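Local coordinates for uncharacterized protein (Desulfotomaculum acetoxidans, PDB 3U4Y) that is of unknown function but folds as a seven-bladed beta-propeller of the lactonase family, at residues S149-R154 and G174-F179; G187-V192 and I200-T205; I293-K298 and E314-I319. One frame throughout, in Å; residues are numbered along the deposited sequence.

How the contacts relate
Contacts 1, 2 and 3 follow one another along the chain, each complete before the next begins. Contact 1 joins the hairpin turn before strand 152-158 to the link that enters strand 178-183; contact 2 is the hairpin 189-194/199-204 in the sheet that this link opens. Their centres are 13 Å apart and they touch, P178 and V153 packing on V192, and V153 also on L203. Contact 3 has the same topology as contact 1, repeated three sheets later, where the chain returns to the N-terminal sheet; its centre lies about 26 Å from that of contact 1 and 27 Å from that of contact 2. Together they sample joints between and within propeller blades.

Contact 1: S149-R154 and G174-F179; sequences SANTVR and GGTRPF
Contact 1 is a joint between consecutive sheets, in which N151, at the end of the turn before strand 152-158, meets T176, R177 and P178 on the link into strand 178-183. The evidence is one hydrogen bond and one patch of packing; the two segments bury 273 Å² in total. The bond runs from R177 N to N151 OD1 at 2.6 Å, with the donor tilted 17° from the carbonyl plane. N151 reaches it because its CG sits beside its own backbone N and anti to the carbonyl carbon (chi1 -50°), which swings the amide out over the link. The backbone of N151 lies in the left-handed region, and N151 and T152 both face R147 across the hairpin, the pattern of a G1 beta bulge. This is the turn joining the second and third strands of one four-stranded propeller blade, while the link carries the chain from that blade's outermost strand to the innermost strand of the next. P178, the first residue of that innermost strand, lays the CD-CG edge of its ring against the bulge: CD is 3.4 Å from N151 CA, and CG is 3.6 Å from T152 N. D146 of the preceding blade and V192 of the adjacent strand of its own blade also touch this proline, placing it at the seam between blades. R177 points its CB away from the turn, but its chain bends at chi2 (76°) and again at chi3, bringing the guanidinium back to the turn. There NH2 is hydrogen-bonded to S148 O and lies 4.1 Å from S149 CA, while the 3.6 Å to N151 OD1 is proximity only. D129 OD2, just before strand 130-135, accepts hydrogen bonds from S149 N and A150 N.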
ATOM      1  N   SER A 149      14.750 -11.225  -2.382  1.00 38.05           N
ATOM      2  CA  SER A 149      16.003 -11.963  -2.333  1.00 38.06           C
ATOM      3  C   SER A 149      16.937 -11.606  -3.484  1.00 36.22           C
ATOM      4  O   SER A 149      18.148 -11.693  -3.345  1.00 43.98           O
ATOM      5  CB  SER A 149      15.749 -13.468  -2.258  1.00 36.35           C
ATOM      6  OG  SER A 149      15.220 -13.795  -0.991  1.00 37.26           O
ATOM      7  N   ALA A 150      16.377 -11.186  -4.611  1.00 33.19           N
ATOM      8  CA  ALA A 150      17.175 -10.716  -5.742  1.00 26.98           C
ATOM      9  C   ALA A 150      17.517  -9.221  -5.651  1.00 32.57           C
ATOM     10  O   ALA A 150      18.108  -8.673  -6.562  1.00 36.65           O
ATOM     11  CB  ALA A 150      16.462 -11.015  -7.048  1.00 12.45           C
ATOM     12  N   ASN A 151      17.146  -8.576  -4.549  1.00 33.30           N
ATOM     13  CA  ASN A 151      17.379  -7.148  -4.353  1.00 32.44           C
ATOM     14  C   ASN A 151      17.184  -6.299  -5.606  1.00 38.70           C
ATOM     15  O   ASN A 151      17.979  -5.403  -5.914  1.00 36.64           O
ATOM     16  CB  ASN A 151      18.762  -6.925  -3.785  1.00 24.63           C
ATOM     17  CG  ASN A 151      19.018  -7.779  -2.603  1.00 22.97           C
ATOM     18  OD1 ASN A 151      18.733  -7.405  -1.467  1.00 32.80           O
ATOM     19  ND2 ASN A 151      19.541  -8.956  -2.853  1.00 23.80           N
ATOM     20  N   THR A 152      16.086  -6.577  -6.291  1.00 39.23           N
ATOM     21  CA  THR A 152      15.811  -6.048  -7.601  1.00 27.79           C
ATOM     22  C   THR A 152      14.314  -5.760  -7.612  1.00 28.00           C
ATOM     23  O   THR A 152      13.582  -6.329  -6.809  1.00 32.81           O
ATOM     24  CB  THR A 152      16.097  -7.138  -8.615  1.00 22.25           C
ATOM     25  OG1 THR A 152      16.105  -6.592  -9.927  1.00 33.24           O
ATOM     26  CG2 THR A 152      15.019  -8.195  -8.542  1.00 29.00           C
ATOM     27  N   VAL A 153      13.842  -4.879  -8.490  1.00 24.99           N
ATOM     28  CA  VAL A 153      12.389  -4.781  -8.714  1.00 29.48           C
ATOM     29  C   VAL A 153      12.044  -5.189 -10.142  1.00 27.41           C
ATOM     30  O   VAL A 153      12.808  -4.924 -11.067  1.00 20.82           O
ATOM     31  CB  VAL A 153      11.768  -3.391  -8.378  1.00  7.39           C
ATOM     32  CG1 VAL A 153      12.563  -2.692  -7.309  1.00 24.75           C
ATOM     33  CG2 VAL A 153      11.701  -2.548  -9.589  1.00  9.29           C
ATOM     34  N   ARG A 154      10.903  -5.857 -10.309  1.00 26.84           N
ATOM     35  CA  ARG A 154      10.500  -6.377 -11.613  1.00 18.71           C
ATOM     36  C   ARG A 154       9.294  -5.642 -12.154  1.00 25.84           C
ATOM     37  O   ARG A 154       8.430  -5.213 -11.387  1.00 25.57           O
ATOM     38  CB  ARG A 154      10.189  -7.855 -11.512  1.00 15.54           C
ATOM     39  CG  ARG A 154       9.988  -8.528 -12.845  1.00 23.70           C
ATOM     40  CD  ARG A 154      10.268  -9.989 -12.667  1.00 32.04           C
ATOM     41  NE  ARG A 154       9.859 -10.828 -13.782  1.00 31.37           N
ATOM     42  CZ  ARG A 154      10.452 -11.977 -14.083  1.00 22.80           C
ATOM     43  NH1 ARG A 154      10.029 -12.697 -15.102  1.00 22.86           N
ATOM     44  NH2 ARG A 154      11.493 -12.392 -13.379  1.00 21.16           N
ATOM     45  N   GLY A 174      18.598  -0.315  -5.231  1.00 35.52           N
ATOM     46  CA  GLY A 174      19.386   0.605  -4.441  1.00 46.13           C
ATOM     47  C   GLY A 174      20.085  -0.118  -3.318  1.00 53.15           C
ATOM     48  O   GLY A 174      21.273  -0.416  -3.411  1.00 59.24           O
ATOM     49  N   GLY A 175      19.346  -0.401  -2.254  1.00 51.20           N
ATOM     50  CA  GLY A 175      19.856  -1.219  -1.167  1.00 45.97           C
ATOM     51  C   GLY A 175      19.339  -2.647  -1.207  1.00 33.19           C
ATOM     52  O   GLY A 175      18.863  -3.142  -2.228  1.00 36.28           O
ATOM     53  N   THR A 176      19.407  -3.320  -0.076  1.00 26.35           N
ATOM     54  CA  THR A 176      19.152  -4.747  -0.093  1.00 29.91           C
ATOM     55  C   THR A 176      17.861  -5.118   0.634  1.00 32.21           C
ATOM     56  O   THR A 176      17.486  -4.481   1.619  1.00 34.16           O
ATOM     57  CB  THR A 176      20.411  -5.548   0.400  1.00 39.01           C
ATOM     58  OG1 THR A 176      20.070  -6.415   1.478  1.00 17.16           O
ATOM     59  CG2 THR A 176      21.518  -4.598   0.861  1.00 48.98           C
ATOM     60  N   ARG A 177      17.179  -6.138   0.116  1.00 32.40           N
ATOM     61  CA  ARG A 177      15.882  -6.576   0.639  1.00 27.65           C
ATOM     62  C   ARG A 177      14.735  -5.594   0.313  1.00 20.44           C
ATOM     63  O   ARG A 177      14.037  -5.106   1.209  1.00  9.71           O
ATOM     64  CB  ARG A 177      15.972  -6.853   2.148  1.00 21.36           C
ATOM     65  CG  ARG A 177      14.810  -7.671   2.709  1.00 21.70           C
ATOM     66  CD  ARG A 177      14.918  -9.143   2.364  1.00 22.79           C
ATOM     67  NE  ARG A 177      16.161  -9.709   2.880  1.00 32.15           N
ATOM     68  CZ  ARG A 177      17.237  -9.963   2.139  1.00 31.19           C
ATOM     69  NH1 ARG A 177      18.324 -10.454   2.709  1.00 25.09           N
ATOM     70  NH2 ARG A 177      17.234  -9.727   0.835  1.00 31.79           N
ATOM     71  N   PRO A 178      14.528  -5.317  -0.984  1.00 22.35           N
ATOM     72  CA  PRO A 178      13.472  -4.376  -1.351  1.00 24.62           C
ATOM     73  C   PRO A 178      12.156  -4.919  -0.813  1.00 36.99           C
ATOM     74  O   PRO A 178      11.925  -6.127  -0.934  1.00 35.95           O
ATOM     75  CB  PRO A 178      13.465  -4.424  -2.875  1.00 21.74           C
ATOM     76  CG  PRO A 178      14.621  -5.279  -3.283  1.00 19.39           C
ATOM     77  CD  PRO A 178      14.998  -6.106  -2.131  1.00 22.04           C
ATOM     78  N   PHE A 179      11.318  -4.059  -0.233  1.00 38.24           N
ATOM     79  CA  PHE A 179      10.122  -4.515   0.483  1.00 34.45           C
ATOM     80  C   PHE A 179       8.799  -3.859   0.062  1.00 26.74           C
ATOM     81  O   PHE A 179       7.833  -4.558  -0.170  1.00 23.41           O
ATOM     82  CB  PHE A 179      10.323  -4.389   1.996  1.00 41.03           C
ATOM     83  CG  PHE A 179       9.169  -4.907   2.815  1.00 47.33           C
ATOM     84  CD1 PHE A 179       8.918  -6.261   2.907  1.00 43.27           C
ATOM     85  CD2 PHE A 179       8.351  -4.036   3.515  1.00 59.22           C
ATOM     86  CE1 PHE A 179       7.860  -6.739   3.673  1.00 53.00           C
ATOM     87  CE2 PHE A 179       7.289  -4.512   4.285  1.00 61.72           C
ATOM     88  CZ  PHE A 179       7.042  -5.864   4.363  1.00 54.98           C
TER

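Contact 2: G187-V192 and I200-T205; sequences GNFAFV and IGILET
V192 O takes the N-H of G201 at 2.7 Å, nearly straight at 171° at the hydrogen, and is also met by the CA-H of I200, 3.3 Å from CA to oxygen. The return bond, V192 N to G201 O, completes one hydrogen-bonded pair of this antiparallel hairpin, and A190 with L203 forms the next, L203 N lying 2.9 Å from A190 O. The last link is T205 N to N188 O, 3.0 Å. Between these pairs stand the non-hydrogen-bonded ones, F189 with E204 and F191 with I202, whose side chains share one face. With CG beside its backbone N and anti to the carbonyl carbon (chi1 -54°), F191 lies alongside I202, its ring edge at CD1 meeting I202 CG1 at 3.8 Å, while I200 CG2 touches F191 CB. F189 and E204 run side by side, F189 CE1 about 3.9 Å from E204 OE2 with ring and carboxylate planes some 68° apart, though that carboxylate is poorly ordered and both values approximate. F248, from the next blade, packs edge-to-face with both phenylalanines. A serine at F189 would remove the ring and is likely to open a gap beside F248 and leave the E204 carboxylate without its apolar neighbour. The opposite face carries A190, V192 and L203, touching V153 or neighbouring strands. Paired backbone polar atoms between mostly apolar faces suit burial, with E204 the partly exposed polar margin.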
ATOM      1  N   GLY A 187       3.595   9.544 -11.502  1.00 22.60           N
ATOM      2  CA  GLY A 187       4.083   8.309 -12.091  1.00 24.15           C
ATOM      3  C   GLY A 187       5.458   8.360 -12.737  1.00 32.13           C
ATOM      4  O   GLY A 187       5.825   7.477 -13.529  1.00 30.24           O
ATOM      5  N   ASN A 188       6.226   9.388 -12.399  1.00 34.03           N
ATOM      6  CA  ASN A 188       7.503   9.629 -13.056  1.00 34.42           C
ATOM      7  C   ASN A 188       8.691   9.133 -12.245  1.00 33.06           C
ATOM      8  O   ASN A 188       9.796   8.968 -12.766  1.00 38.76           O
ATOM      9  CB  ASN A 188       7.655  11.109 -13.346  1.00 43.30           C
ATOM     10  CG  ASN A 188       6.656  11.598 -14.355  1.00 41.13           C
ATOM     11  OD1 ASN A 188       6.374  10.926 -15.347  1.00 35.19           O
ATOM     12  ND2 ASN A 188       6.103  12.777 -14.105  1.00 43.13           N
ATOM     13  N   PHE A 189       8.451   8.900 -10.964  1.00 20.47           N
ATOM     14  CA  PHE A 189       9.420   8.235 -10.121  1.00 23.29           C
ATOM     15  C   PHE A 189       8.726   7.195  -9.271  1.00 22.36           C
ATOM     16  O   PHE A 189       7.542   7.315  -8.974  1.00 18.92           O
ATOM     17  CB  PHE A 189      10.118   9.238  -9.213  1.00 25.37           C
ATOM     18  CG  PHE A 189      10.749  10.354  -9.945  1.00 40.54           C
ATOM     19  CD1 PHE A 189      11.988  10.196 -10.528  1.00 43.87           C
ATOM     20  CD2 PHE A 189      10.104  11.568 -10.066  1.00 53.20           C
ATOM     21  CE1 PHE A 189      12.581  11.233 -11.216  1.00 43.59           C
ATOM     22  CE2 PHE A 189      10.694  12.616 -10.755  1.00 55.28           C
ATOM     23  CZ  PHE A 189      11.931  12.447 -11.330  1.00 48.33           C
ATOM     24  N   ALA A 190       9.479   6.173  -8.884  1.00 21.00           N
ATOM     25  CA  ALA A 190       9.005   5.212  -7.904  1.00 22.53           C
ATOM     26  C   ALA A 190      10.014   5.162  -6.786  1.00 19.77           C
ATOM     27  O   ALA A 190      11.191   5.389  -7.016  1.00 32.59           O
ATOM     28  CB  ALA A 190       8.851   3.855  -8.541  1.00 24.64           C
ATOM     29  N   PHE A 191       9.560   4.878  -5.575  1.00 12.11           N
ATOM     30  CA  PHE A 191      10.475   4.688  -4.452  1.00 26.28           C
ATOM     31  C   PHE A 191      10.438   3.276  -3.863  1.00 32.40           C
ATOM     32  O   PHE A 191       9.381   2.815  -3.436  1.00 37.89           O
ATOM     33  CB  PHE A 191      10.136   5.656  -3.342  1.00 23.41           C
ATOM     34  CG  PHE A 191      10.091   7.090  -3.765  1.00 22.51           C
ATOM     35  CD1 PHE A 191      11.259   7.775  -4.080  1.00 31.85           C
ATOM     36  CD2 PHE A 191       8.897   7.781  -3.768  1.00 32.49           C
ATOM     37  CE1 PHE A 191      11.240   9.115  -4.433  1.00 32.61           C
ATOM     38  CE2 PHE A 191       8.854   9.128  -4.118  1.00 42.41           C
ATOM     39  CZ  PHE A 191      10.034   9.795  -4.455  1.00 41.83           C
ATOM     40  N   VAL A 192      11.589   2.602  -3.822  1.00 27.29           N
ATOM     41  CA  VAL A 192      11.675   1.279  -3.197  1.00 20.70           C
ATOM     42  C   VAL A 192      12.279   1.319  -1.803  1.00 19.91           C
ATOM     43  O   VAL A 192      13.398   1.778  -1.621  1.00 26.31           O
ATOM     44  CB  VAL A 192      12.497   0.302  -4.005  1.00  9.97           C
ATOM     45  CG1 VAL A 192      12.296  -1.089  -3.457  1.00  9.85           C
ATOM     46  CG2 VAL A 192      12.089   0.345  -5.433  1.00 15.94           C
ATOM     47  N   ILE A 200      16.011   4.234   0.808  1.00 25.81           N
ATOM     48  CA  ILE A 200      15.005   4.301  -0.219  1.00 18.92           C
ATOM     49  C   ILE A 200      15.724   4.332  -1.561  1.00 16.94           C
ATOM     50  O   ILE A 200      16.705   5.043  -1.733  1.00 22.54           O
ATOM     51  CB  ILE A 200      14.099   5.551  -0.053  1.00 34.95           C
ATOM     52  CG1 ILE A 200      13.043   5.309   1.020  1.00 29.90           C
ATOM     53  CG2 ILE A 200      13.349   5.847  -1.337  1.00 37.10           C
ATOM     54  CD1 ILE A 200      13.579   5.153   2.383  1.00 22.01           C
ATOM     55  N   GLY A 201      15.246   3.538  -2.506  1.00 19.64           N
ATOM     56  CA  GLY A 201      15.718   3.636  -3.870  1.00 29.18           C
ATOM     57  C   GLY A 201      14.787   4.556  -4.629  1.00 36.00           C
ATOM     58  O   GLY A 201      13.620   4.697  -4.276  1.00 39.37           O
ATOM     59  N   ILE A 202      15.309   5.179  -5.676  1.00 30.78           N
ATOM     60  CA  ILE A 202      14.541   6.104  -6.487  1.00 24.09           C
ATOM     61  C   ILE A 202      14.697   5.741  -7.950  1.00 24.72           C
ATOM     62  O   ILE A 202      15.810   5.711  -8.466  1.00 25.99           O
ATOM     63  CB  ILE A 202      15.065   7.506  -6.310  1.00 11.02           C
ATOM     64  CG1 ILE A 202      15.003   7.901  -4.840  1.00 20.22           C
ATOM     65  CG2 ILE A 202      14.292   8.455  -7.163  1.00 23.34           C
ATOM     66  CD1 ILE A 202      15.576   9.268  -4.569  1.00 26.34           C
ATOM     67  N   LEU A 203      13.587   5.462  -8.623  1.00 22.69           N
ATOM     68  CA  LEU A 203      13.654   4.985  -9.994  1.00 25.06           C
ATOM     69  C   LEU A 203      13.000   5.949 -10.947  1.00 30.70           C
ATOM     70  O   LEU A 203      11.980   6.548 -10.609  1.00 33.65           O
ATOM     71  CB  LEU A 203      12.963   3.640 -10.123  1.00 27.13           C
ATOM     72  CG  LEU A 203      13.733   2.367  -9.857  1.00 19.43           C
ATOM     73  CD1 LEU A 203      14.600   2.564  -8.656  1.00 50.68           C
ATOM     74  CD2 LEU A 203      12.705   1.325  -9.596  1.00 16.29           C
ATOM     75  N   GLU A 204      13.596   6.072 -12.136  1.00 29.33           N
ATOM     76  CA  GLU A 204      13.076   6.896 -13.214  1.00 34.87           C
ATOM     77  C   GLU A 204      12.089   6.058 -13.997  1.00 40.62           C
ATOM     78  O   GLU A 204      12.459   5.067 -14.632  1.00 48.05           O
ATOM     79  CB  GLU A 204      14.205   7.367 -14.133  1.00 55.96           C
ATOM     80  CG  GLU A 204      14.804   8.742 -13.795  1.00 77.03           C
ATOM     81  CD  GLU A 204      14.238   9.887 -14.654  1.00 93.41           C
ATOM     82  OE1 GLU A 204      13.305   9.633 -15.458  1.00102.37           O
ATOM     83  OE2 GLU A 204      14.731  11.039 -14.523  1.00 86.09           O
ATOM     84  N   THR A 205      10.827   6.466 -13.948  1.00 34.01           N
ATOM     85  CA  THR A 205       9.739   5.659 -14.475  1.00 27.69           C
ATOM     86  C   THR A 205       8.928   6.422 -15.501  1.00 35.68           C
ATOM     87  O   THR A 205       7.979   5.889 -16.065  1.00 34.79           O
ATOM     88  CB  THR A 205       8.813   5.192 -13.348  1.00 28.27           C
ATOM     89  OG1 THR A 205       8.567   6.280 -12.446  1.00 34.12           O
ATOM     90  CG2 THR A 205       9.460   4.080 -12.570  1.00 24.27           C
TER

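Contact 3: I293-K298 and E314-I319; sequences ISRELK and EANGGI
R295 and A315 form the close part of this contact, backbone against backbone. R295 CA approaches A315 O at 3.3 Å, 159° at the hydrogen, and E314 CA approaches R295 O at 3.4 Å, so two CA-H...O contacts run in opposite senses. Beside them A315 CB rests 3.2 Å from E296 O. Deeper in, L297 and I319 cross at an angle, touching methyl to methyl with 3.9 Å between L297 CD1 and I319 CD1. The outer side is looser; R295 is exposed there, while N316 beside it is buried. R295 bends at chi2 (-100°) and runs alongside N316, the guanidinium and amide planes 20° apart, with N316 ND2 over one guanidinium face. R295 NE is 3.2 Å from N316 ND2, but both are donors as modelled and no hydrogen bond is claimed between them. A315 O lies at the guanidinium edge, and R295 NE makes a weak hydrogen bond to N292 O. R295 NH1 and E314 OE2 stay 5.2 Å apart, too far for a salt bridge, though the opposite charges may still attract; E314 OE2 is hydrogen-bonded to H18 NE2. In this all-beta propeller, residues 293-298 carry the turn between strands 286-291 and 296-301, and residues 314-319 lead out of that sheet past S290 and F288 into strand 319-321, which pairs with strand 11-16 and so closes the ring of blades.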
ATOM      1  N   ILE A 293       2.109  -4.703  15.950  1.00 35.47           N
ATOM      2  CA  ILE A 293       2.399  -5.461  17.168  1.00 38.28           C
ATOM      3  C   ILE A 293       1.914  -4.783  18.450  1.00 39.90           C
ATOM      4  O   ILE A 293       1.677  -5.442  19.456  1.00 41.22           O
ATOM      5  CB  ILE A 293       3.920  -5.783  17.280  1.00 28.83           C
ATOM      6  CG1 ILE A 293       4.325  -6.814  16.235  1.00 27.82           C
ATOM      7  CG2 ILE A 293       4.278  -6.289  18.658  1.00 24.65           C
ATOM      8  CD1 ILE A 293       5.472  -7.702  16.664  1.00 58.92           C
ATOM      9  N   SER A 294       1.780  -3.465  18.423  1.00 42.12           N
ATOM     10  CA  SER A 294       1.179  -2.758  19.546  1.00 33.64           C
ATOM     11  C   SER A 294      -0.327  -2.859  19.386  1.00 33.38           C
ATOM     12  O   SER A 294      -1.086  -2.667  20.348  1.00 33.64           O
ATOM     13  CB  SER A 294       1.633  -1.292  19.591  1.00 26.39           C
ATOM     14  OG  SER A 294       2.587  -1.080  20.627  1.00 29.86           O
ATOM     15  N   ARG A 295      -0.746  -3.173  18.158  1.00 33.62           N
ATOM     16  CA  ARG A 295      -2.155  -3.360  17.833  1.00 32.36           C
ATOM     17  C   ARG A 295      -2.920  -2.083  18.160  1.00 39.78           C
ATOM     18  O   ARG A 295      -3.941  -2.116  18.853  1.00 38.73           O
ATOM     19  CB  ARG A 295      -2.729  -4.538  18.619  1.00 26.50           C
ATOM     20  CG  ARG A 295      -2.060  -5.880  18.324  1.00 30.00           C
ATOM     21  CD  ARG A 295      -2.862  -6.736  17.359  1.00 41.30           C
ATOM     22  NE  ARG A 295      -2.074  -7.849  16.838  1.00 58.55           N
ATOM     23  CZ  ARG A 295      -2.132  -9.096  17.291  1.00 66.38           C
ATOM     24  NH1 ARG A 295      -2.960  -9.405  18.275  1.00 69.29           N
ATOM     25  NH2 ARG A 295      -1.364 -10.037  16.753  1.00 70.31           N
ATOM     26  N   GLU A 296      -2.397  -0.959  17.672  1.00 38.09           N
ATOM     27  CA  GLU A 296      -2.960   0.357  17.946  1.00 33.04           C
ATOM     28  C   GLU A 296      -3.049   1.140  16.646  1.00 27.92           C
ATOM     29  O   GLU A 296      -2.244   0.947  15.752  1.00 25.21           O
ATOM     30  CB  GLU A 296      -2.101   1.107  18.977  1.00 38.44           C
ATOM     31  CG  GLU A 296      -2.678   2.434  19.458  1.00 62.50           C
ATOM     32  CD  GLU A 296      -2.116   2.898  20.804  1.00 82.92           C
ATOM     33  OE1 GLU A 296      -2.092   4.130  21.060  1.00 85.91           O
ATOM     34  OE2 GLU A 296      -1.712   2.029  21.610  1.00 93.22           O
ATOM     35  N   LEU A 297      -4.060   1.991  16.520  1.00 38.21           N
ATOM     36  CA  LEU A 297      -4.089   2.955  15.427  1.00 39.40           C
ATOM     37  C   LEU A 297      -3.787   4.335  15.992  1.00 41.08           C
ATOM     38  O   LEU A 297      -4.667   4.975  16.556  1.00 41.51           O
ATOM     39  CB  LEU A 297      -5.446   2.950  14.732  1.00 28.16           C
ATOM     40  CG  LEU A 297      -5.573   3.860  13.506  1.00 27.76           C
ATOM     41  CD1 LEU A 297      -4.388   3.707  12.576  1.00 29.45           C
ATOM     42  CD2 LEU A 297      -6.850   3.580  12.750  1.00 28.28           C
ATOM     43  N   LYS A 298      -2.544   4.789  15.862  1.00 36.35           N
ATOM     44  CA  LYS A 298      -2.168   6.073  16.444  1.00 44.21           C
ATOM     45  C   LYS A 298      -2.175   7.164  15.375  1.00 44.04           C
ATOM     46  O   LYS A 298      -1.909   6.899  14.204  1.00 46.62           O
ATOM     47  CB  LYS A 298      -0.794   5.978  17.112  1.00 51.28           C
ATOM     48  CG  LYS A 298      -0.682   6.753  18.414  1.00 58.50           C
ATOM     49  CD  LYS A 298       0.750   6.775  18.939  1.00 62.33           C
ATOM     50  CE  LYS A 298       0.846   7.564  20.245  1.00 67.85           C
ATOM     51  NZ  LYS A 298       2.236   7.994  20.598  1.00 65.43           N
ATOM     52  N   GLU A 314      -7.792  -3.021  17.190  1.00 37.59           N
ATOM     53  CA  GLU A 314      -6.542  -3.740  17.353  1.00 37.08           C
ATOM     54  C   GLU A 314      -5.861  -3.839  15.991  1.00 38.61           C
ATOM     55  O   GLU A 314      -6.030  -4.799  15.245  1.00 36.70           O
ATOM     56  CB  GLU A 314      -6.808  -5.105  17.978  1.00 42.52           C
ATOM     57  CG  GLU A 314      -7.601  -5.012  19.288  1.00 61.27           C
ATOM     58  CD  GLU A 314      -7.943  -6.372  19.895  1.00 72.90           C
ATOM     59  OE1 GLU A 314      -8.534  -6.395  20.999  1.00 82.16           O
ATOM     60  OE2 GLU A 314      -7.629  -7.411  19.272  1.00 69.11           O
ATOM     61  N   ALA A 315      -5.102  -2.809  15.656  1.00 40.25           N
ATOM     62  CA  ALA A 315      -4.586  -2.692  14.309  1.00 43.90           C
ATOM     63  C   ALA A 315      -3.778  -3.922  13.973  1.00 35.66           C
ATOM     64  O   ALA A 315      -3.076  -4.452  14.824  1.00 42.58           O
ATOM     65  CB  ALA A 315      -3.746  -1.432  14.174  1.00 51.15           C
ATOM     66  N   ASN A 316      -3.879  -4.367  12.727  1.00 25.99           N
ATOM     67  CA  ASN A 316      -3.170  -5.547  12.289  1.00 22.37           C
ATOM     68  C   ASN A 316      -3.331  -5.739  10.790  1.00 20.97           C
ATOM     69  O   ASN A 316      -4.127  -6.532  10.338  1.00 24.52           O
ATOM     70  CB  ASN A 316      -3.720  -6.752  13.035  1.00 23.31           C
ATOM     71  CG  ASN A 316      -2.739  -7.900  13.116  1.00 34.44           C
ATOM     72  OD1 ASN A 316      -1.720  -7.940  12.421  1.00 35.29           O
ATOM     73  ND2 ASN A 316      -3.054  -8.858  13.968  1.00 43.42           N
ATOM     74  N   GLY A 317      -2.570  -5.004  10.008  1.00 34.58           N
ATOM     75  CA  GLY A 317      -2.718  -5.097   8.573  1.00 32.22           C
ATOM     76  C   GLY A 317      -2.768  -3.737   7.908  1.00 31.63           C
ATOM     77  O   GLY A 317      -2.481  -2.713   8.533  1.00 31.18           O
ATOM     78  N   GLY A 318      -3.135  -3.742   6.632  1.00 27.36           N
ATOM     79  CA  GLY A 318      -3.139  -2.546   5.820  1.00 33.72           C
ATOM     80  C   GLY A 318      -4.063  -1.462   6.341  1.00 46.20           C
ATOM     81  O   GLY A 318      -4.848  -1.675   7.274  1.00 48.73           O
ATOM     82  N   ILE A 319      -3.957  -0.288   5.726  1.00 40.48           N
ATOM     83  CA  ILE A 319      -4.761   0.863   6.092  1.00 30.90           C
ATOM     84  C   ILE A 319      -4.874   1.774   4.896  1.00 30.78           C
ATOM     85  O   ILE A 319      -3.908   1.945   4.148  1.00 38.65           O
ATOM     86  CB  ILE A 319      -4.137   1.638   7.262  1.00 30.79           C
ATOM     87  CG1 ILE A 319      -4.768   3.022   7.399  1.00 22.99           C
ATOM     88  CG2 ILE A 319      -2.646   1.793   7.078  1.00 31.01           C
ATOM     89  CD1 ILE A 319      -4.388   3.700   8.704  1.00 22.30           C
TER